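Local atomic coordinates of TetR-family transcriptional regulator (Streptomyces coelicolor A3, PDB entry 2QIB), a protein that probably regulates transcription as a TetR-family factor, its helix-turn-helix domain binding DNA at regulatory sites. Residues Glu38-Ala42 / Ala43-Arg47; Ala147-Glu150 / Leu151-Ser155; Asp222-Leu225 / Ala226-Ala229. All blocks are in the same frame, centred on the assembly; numbering follows the deposited sequence.

Interaction 1: residues Glu38-Ala42 / Ala43-Arg47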
loop_
_atom_site.group_PDB
_atom_site.type_symbol
_atom_site.label_atom_id
_atom_site.label_comp_id
_atom_site.label_asym_id
_atom_site.label_seq_id
_atom_site.Cartn_x
_atom_site.Cartn_y
_atom_site.Cartn_z
ATOM N N GLU A 38 -25.642 -4.775 20.481
ATOM C CA GLU A 38 -24.446 -4.709 21.331
ATOM C C GLU A 38 -24.087 -3.260 21.663
ATOM O O GLU A 38 -23.647 -2.939 22.776
ATOM C CB GLU A 38 -23.283 -5.432 20.660
ATOM C CG GLU A 38 -23.471 -6.948 20.708
ATOM C CD GLU A 38 -22.482 -7.697 19.827
ATOM O OE1 GLU A 38 -21.916 -7.082 18.926
ATOM O OE2 GLU A 38 -22.305 -8.914 20.044
ATOM N N ILE A 39 -24.247 -2.397 20.665
ATOM C CA ILE A 39 -24.002 -0.970 20.842
ATOM C C ILE A 39 -24.996 -0.388 21.874
ATOM O O ILE A 39 -24.578 0.290 22.820
ATOM C CB ILE A 39 -24.046 -0.242 19.472
ATOM C CG1 ILE A 39 -22.827 -0.677 18.622
ATOM C CG2 ILE A 39 -24.085 1.294 19.675
ATOM C CD1 ILE A 39 -22.919 -0.240 17.103
ATOM N N ALA A 40 -26.279 -0.697 21.700
ATOM C CA ALA A 40 -27.329 -0.258 22.640
ATOM C C ALA A 40 -26.988 -0.745 24.037
ATOM O O ALA A 40 -26.988 0.035 24.994
ATOM C CB ALA A 40 -28.708 -0.785 22.209
ATOM N N SER A 41 -26.663 -2.038 24.162
ATOM C CA SER A 41 -26.314 -2.585 25.481
ATOM C C SER A 41 -25.117 -1.869 26.142
ATOM O O SER A 41 -25.213 -1.457 27.293
ATOM C CB SER A 41 -26.096 -4.102 25.395
ATOM O OG SER A 41 -25.670 -4.630 26.634
ATOM N N ALA A 42 -24.014 -1.711 25.406
ATOM C CA ALA A 42 -22.838 -0.988 25.888
ATOM C C ALA A 42 -23.160 0.464 26.272
ATOM O O ALA A 42 -22.623 0.987 27.251
ATOM C CB ALA A 42 -21.736 -1.035 24.860
ATOM N N ALA A 43 -24.049 1.096 25.508
ATOM C CA ALA A 43 -24.459 2.476 25.781
ATOM C C ALA A 43 -25.487 2.607 26.908
ATOM O O ALA A 43 -25.765 3.722 27.379
ATOM C CB ALA A 43 -24.987 3.131 24.497
ATOM N N GLY A 44 -26.098 1.497 27.323
ATOM C CA GLY A 44 -27.105 1.535 28.385
ATOM C C GLY A 44 -28.451 2.017 27.883
ATOM O O GLY A 44 -29.249 2.554 28.655
ATOM N N ILE A 45 -28.731 1.820 26.593
ATOM C CA ILE A 45 -30.024 2.259 26.026
ATOM C C ILE A 45 -30.726 1.146 25.249
ATOM O O ILE A 45 -30.157 0.079 25.044
ATOM C CB ILE A 45 -29.880 3.529 25.133
ATOM C CG1 ILE A 45 -29.084 3.222 23.855
ATOM C CG2 ILE A 45 -29.324 4.677 25.933
ATOM C CD1 ILE A 45 -28.860 4.423 22.928
ATOM N N SER A 46 -31.954 1.401 24.807
ATOM C CA SER A 46 -32.713 0.418 24.046
ATOM C C SER A 46 -32.295 0.433 22.572
ATOM O O SER A 46 -31.722 1.414 22.068
ATOM C CB SER A 46 -34.207 0.712 24.163
ATOM O OG SER A 46 -34.498 1.862 23.403
ATOM N N ARG A 47 -32.578 -0.672 21.888
ATOM C CA ARG A 47 -32.339 -0.801 20.460
ATOM C C ARG A 47 -33.011 0.339 19.641
ATOM O O ARG A 47 -32.336 0.998 18.835
ATOM C CB ARG A 47 -32.740 -2.226 19.998
ATOM C CG ARG A 47 -32.786 -2.465 18.509
ATOM C CD ARG A 47 -33.413 -3.865 18.171
ATOM N NE ARG A 47 -33.566 -4.015 16.723
ATOM C CZ ARG A 47 -32.567 -4.330 15.902
ATOM N NH1 ARG A 47 -31.354 -4.565 16.400
ATOM N NH2 ARG A 47 -32.770 -4.419 14.592
#
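The peptide carbonyls of A40 and S41 are the flat groups that matter in this turn, and they receive their donors differently. G44 N stands above the plane of the S41 carbonyl, 69° out of it and 3.1 Å from S41 O, whereas I45 N, 3.0 Å from A40 O, is tilted only 32° from the A40 carbonyl plane. Together these two bonds make a Schellman motif, which closes helix 36-43 within the predicted helix-turn-helix of a TetR-family regulator. G44 is the residue that leaves the helix, its phi of 79° being one that glycine adopts readily; its N also sits 2.9 Å from A40 O, in a weak bond. One residue before G44 the ordinary i to i+4 bond still holds, A43 N to I39 O.

The methyl of A40 fills the inner side of the bend. Its CB lies 3.3 Å from I45 O and 3.7 Å from S46 O, so the chain passes closely over it on the way to helix 47-53. I45 adds the apolar contact that commonly accompanies a Schellman motif: CG1, placed between its own backbone N and carbonyl carbon, comes to 4.3 Å from A40 CB. A40 and I45 both meet V50 on helix 47-53, while A43 packs on Q17 and L18 of helix 11-28. The turn therefore joins three helices of the probable DNA-binding domain and leads directly into helix 47-53, probably the recognition helix.

R47 runs away from the turn, its extended chain carrying NH1 toward the start of helix 36-43 and a salt bridge with D37 OD1. S46 occupies the N-cap of the next helix, where its OG is hydrogen-bonded to the backbone N of L49.

Interaction 2: residues Ala147-Glu150 / Leu151-Ser155; sequences ARLE and LVVRS
E150 and R154, one turn apart on helix 147-168, pass one another at a slant, their carboxylate and guanidinium planes turned 56° against each other. This is an i to i+4 salt bridge on a helix of the TetR-family C-terminal domain, and several neighbours of the pair pack against the second subunit. E150 OE2 and R154 NE are 3.0 Å apart with a nearly straight bond, 170° at the hydrogen. The oxygen arrives at the edge of the guanidinium, in its plane, and is met on its own anti side. R154 reaches it because CG lies anti to the carbonyl carbon (chi1 -63°), sending an otherwise extended chain back toward the preceding turn, while E150 rises extended beyond CG. A water bridges the same two residues: it donates to E150 OE2 at 3.0 Å and accepts from R154 NH2 at 3.1 Å.

Further partners fix both groups. R154 NH2 also bonds Q130 OE1, and Y133 makes a cation-pi contact with the guanidinium; E150 OE1 forms a salt bridge with R172 of the second subunit.

L149 and V153 run alongside each other in one direction, L149 CD1 resting 3.7 Å from V153 CG2, on the buried flank where both meet helix 119-140 and L149 also reaches helices 175-194 and 198-209. L151 instead packs on L166 of the second subunit, and R148 NE pairs with E177 of that subunit, consistent with the helical dimer interface of this family. Facing helix 175-194, V152 CG2 lies 3.3 Å from R148 O.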
loop_
_atom_site.group_PDB
_atom_site.type_symbol
_atom_site.label_atom_id
_atom_site.label_comp_id
_atom_site.label_asym_id
_atom_site.label_seq_id
_atom_site.Cartn_x
_atom_site.Cartn_y
_atom_site.Cartn_z
ATOM N N ALA A 147 6.635 15.767 -9.839
ATOM C CA ALA A 147 6.062 14.434 -9.983
ATOM C C ALA A 147 6.771 13.351 -9.157
ATOM O O ALA A 147 6.112 12.500 -8.514
ATOM C CB ALA A 147 6.037 14.016 -11.469
ATOM N N ARG A 148 8.098 13.369 -9.211
ATOM C CA ARG A 148 8.908 12.319 -8.601
ATOM C C ARG A 148 8.720 12.351 -7.101
ATOM O O ARG A 148 8.588 11.292 -6.464
ATOM C CB ARG A 148 10.384 12.465 -8.971
ATOM C CG ARG A 148 10.649 11.923 -10.380
ATOM C CD ARG A 148 12.039 12.244 -10.913
ATOM N NE ARG A 148 12.145 11.693 -12.270
ATOM C CZ ARG A 148 11.599 12.234 -13.362
ATOM N NH1 ARG A 148 10.891 13.365 -13.290
ATOM N NH2 ARG A 148 11.752 11.630 -14.550
ATOM N N LEU A 149 8.666 13.562 -6.553
ATOM C CA LEU A 149 8.480 13.727 -5.111
ATOM C C LEU A 149 7.090 13.269 -4.701
ATOM O O LEU A 149 6.927 12.569 -3.683
ATOM C CB LEU A 149 8.703 15.172 -4.675
ATOM C CG LEU A 149 8.501 15.395 -3.175
ATOM C CD1 LEU A 149 9.438 14.496 -2.310
ATOM C CD2 LEU A 149 8.733 16.875 -2.850
ATOM N N GLU A 150 6.076 13.676 -5.469
ATOM C CA GLU A 150 4.713 13.244 -5.147
ATOM C C GLU A 150 4.631 11.721 -5.126
ATOM O O GLU A 150 4.027 11.146 -4.223
ATOM C CB GLU A 150 3.695 13.824 -6.110
ATOM C CG GLU A 150 2.309 13.275 -5.836
ATOM C CD GLU A 150 1.198 13.953 -6.606
ATOM O OE1 GLU A 150 1.485 14.876 -7.406
ATOM O OE2 GLU A 150 0.038 13.565 -6.374
ATOM N N LEU A 151 5.262 11.061 -6.095
ATOM C CA LEU A 151 5.150 9.593 -6.161
ATOM C C LEU A 151 5.865 8.938 -4.973
ATOM O O LEU A 151 5.319 8.015 -4.345
ATOM C CB LEU A 151 5.721 9.099 -7.486
ATOM C CG LEU A 151 5.488 7.604 -7.731
ATOM C CD1 LEU A 151 5.231 7.250 -9.208
ATOM C CD2 LEU A 151 6.675 6.842 -7.213
ATOM N N VAL A 152 7.064 9.413 -4.652
ATOM C CA VAL A 152 7.816 8.855 -3.519
ATOM C C VAL A 152 6.995 9.006 -2.246
ATOM O O VAL A 152 6.858 8.042 -1.476
ATOM C CB VAL A 152 9.201 9.488 -3.347
ATOM C CG1 VAL A 152 9.812 9.041 -2.009
ATOM C CG2 VAL A 152 10.079 9.083 -4.517
ATOM N N VAL A 153 6.442 10.196 -2.036
ATOM C CA VAL A 153 5.698 10.445 -0.779
ATOM C C VAL A 153 4.435 9.582 -0.712
ATOM O O VAL A 153 4.194 8.888 0.273
ATOM C CB VAL A 153 5.398 11.940 -0.585
ATOM C CG1 VAL A 153 4.477 12.149 0.661
ATOM C CG2 VAL A 153 6.708 12.753 -0.472
ATOM N N ARG A 154 3.618 9.594 -1.769
ATOM C CA ARG A 154 2.391 8.816 -1.719
ATOM C C ARG A 154 2.688 7.313 -1.643
ATOM O O ARG A 154 1.964 6.555 -0.958
ATOM C CB ARG A 154 1.509 9.185 -2.895
ATOM C CG ARG A 154 1.065 10.657 -2.877
ATOM C CD ARG A 154 -0.234 10.772 -3.682
ATOM N NE ARG A 154 -0.741 12.143 -3.793
ATOM C CZ ARG A 154 -1.586 12.726 -2.934
ATOM N NH1 ARG A 154 -2.015 12.104 -1.837
ATOM N NH2 ARG A 154 -2.030 13.950 -3.184
ATOM N N SER A 155 3.746 6.871 -2.316
ATOM C CA SER A 155 4.064 5.431 -2.302
ATOM C C SER A 155 4.596 5.041 -0.903
ATOM O O SER A 155 4.319 3.910 -0.429
ATOM C CB SER A 155 5.057 5.031 -3.408
ATOM O OG SER A 155 6.311 5.616 -3.182
HETATM O O HOH W 1 -1.814 15.815 -5.595
#

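Interaction 3: residues Asp222-Leu225 / Ala226-Ala229; sequences DRLL and ALSA
L224 O takes two hydrogen bonds from one residue, S228. The backbone N of S228 comes to 3.0 Å from L224 O and the side-chain OG to 2.9 Å, and the two donors approach from opposite faces of the carbonyl plane. OG gets there by sitting beside its own backbone N, anti to the carbonyl carbon (chi1 -59°), which folds the hydroxyl back along the helix and directs its proton to L224 O.

Just beyond S228 the chain leaves helical geometry. A226 N and L227 N still make regular bonds to D222 O and R223 O, but A229 turns to a positive phi of 49° in a Schellman motif that follows helix 216-228, with A229 N 3.0 Å from A226 O. Apolar contact within the turn is light: L224 CD2 and L227 CD2 are 4.5 Å apart.

The outer shell belongs largely to the second subunit, where L225 packs on V221, L227 on R205 and S228 on F217. R223 forms a salt bridge through NE with D219 of its own helix, while its NH1 hydrogen-bonds the backbone O of A195 in the second subunit.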
loop_
_atom_site.group_PDB
_atom_site.type_symbol
_atom_site.label_atom_id
_atom_site.label_comp_id
_atom_site.label_asym_id
_atom_site.label_seq_id
_atom_site.Cartn_x
_atom_site.Cartn_y
_atom_site.Cartn_z
ATOM N N ASP A 222 26.474 3.214 8.239
ATOM C CA ASP A 222 27.581 2.464 8.894
ATOM C C ASP A 222 27.254 0.966 8.827
ATOM O O ASP A 222 28.104 0.153 8.435
ATOM C CB ASP A 222 27.752 2.867 10.361
ATOM C CG ASP A 222 28.295 4.288 10.546
ATOM O OD1 ASP A 222 28.657 4.926 9.543
ATOM O OD2 ASP A 222 28.340 4.743 11.713
ATOM N N ARG A 223 26.022 0.622 9.222
ATOM C CA ARG A 223 25.571 -0.785 9.192
ATOM C C ARG A 223 25.537 -1.429 7.809
ATOM O O ARG A 223 25.865 -2.618 7.637
ATOM C CB ARG A 223 24.227 -0.911 9.883
ATOM C CG ARG A 223 24.346 -0.757 11.382
ATOM C CD ARG A 223 22.981 -0.533 11.944
ATOM N NE ARG A 223 23.035 -0.410 13.393
ATOM C CZ ARG A 223 22.812 -1.412 14.236
ATOM N NH1 ARG A 223 22.543 -2.636 13.778
ATOM N NH2 ARG A 223 22.870 -1.183 15.545
ATOM N N LEU A 224 25.156 -0.648 6.798
ATOM C CA LEU A 224 25.148 -1.172 5.454
ATOM C C LEU A 224 26.558 -1.358 4.898
ATOM O O LEU A 224 26.834 -2.312 4.160
ATOM C CB LEU A 224 24.300 -0.280 4.536
ATOM C CG LEU A 224 22.788 -0.308 4.838
ATOM C CD1 LEU A 224 22.094 0.654 3.895
ATOM C CD2 LEU A 224 22.224 -1.729 4.676
ATOM N N LEU A 225 27.458 -0.453 5.272
ATOM C CA LEU A 225 28.851 -0.605 4.892
ATOM C C LEU A 225 29.410 -1.875 5.526
ATOM O O LEU A 225 30.089 -2.661 4.851
ATOM C CB LEU A 225 29.661 0.645 5.275
ATOM C CG LEU A 225 29.391 1.847 4.354
ATOM C CD1 LEU A 225 30.020 3.135 4.980
ATOM C CD2 LEU A 225 29.898 1.584 2.917
ATOM N N ALA A 226 29.066 -2.097 6.791
ATOM C CA ALA A 226 29.515 -3.287 7.552
ATOM C C ALA A 226 28.974 -4.580 6.933
ATOM O O ALA A 226 29.710 -5.543 6.710
ATOM C CB ALA A 226 29.129 -3.176 9.021
ATOM N N LEU A 227 27.692 -4.578 6.606
ATOM C CA LEU A 227 27.086 -5.698 5.904
ATOM C C LEU A 227 27.810 -6.012 4.591
ATOM O O LEU A 227 28.072 -7.184 4.289
ATOM C CB LEU A 227 25.590 -5.417 5.679
ATOM C CG LEU A 227 24.717 -6.569 5.203
ATOM C CD1 LEU A 227 24.853 -7.775 6.147
ATOM C CD2 LEU A 227 23.301 -6.053 5.176
ATOM N N SER A 228 28.153 -4.972 3.830
ATOM C CA SER A 228 28.830 -5.124 2.530
ATOM C C SER A 228 30.263 -5.638 2.672
ATOM O O SER A 228 30.855 -6.143 1.697
ATOM C CB SER A 228 28.851 -3.791 1.777
ATOM O OG SER A 228 27.540 -3.319 1.552
ATOM N N ALA A 229 30.792 -5.512 3.891
ATOM C CA ALA A 229 32.173 -5.889 4.225
ATOM C C ALA A 229 33.151 -5.296 3.216
ATOM O O ALA A 229 33.981 -5.996 2.635
ATOM C CB ALA A 229 32.325 -7.422 4.325
#

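Overall arrangement
The three contacts come in series along the chain and do not touch one another. Interaction 1 lies in the predicted DNA-binding motif, its centre 45 Å from that of interaction 2 and 58 Å from that of interaction 3, both across the chain's centre from it. Interactions 2 and 3 are closer, 28 Å between centres and about 16 Å between nearest atoms, and each touches the second subunit, which interaction 1 does not. Helix ends are treated alike in 38-47 and 222-229, both closing with a Schellman motif, whereas 147-155 forms the opening turns of helix 147-168. Nearest atoms of 38-47 lie about 31 Å from interaction 2 and 45 Å from interaction 3.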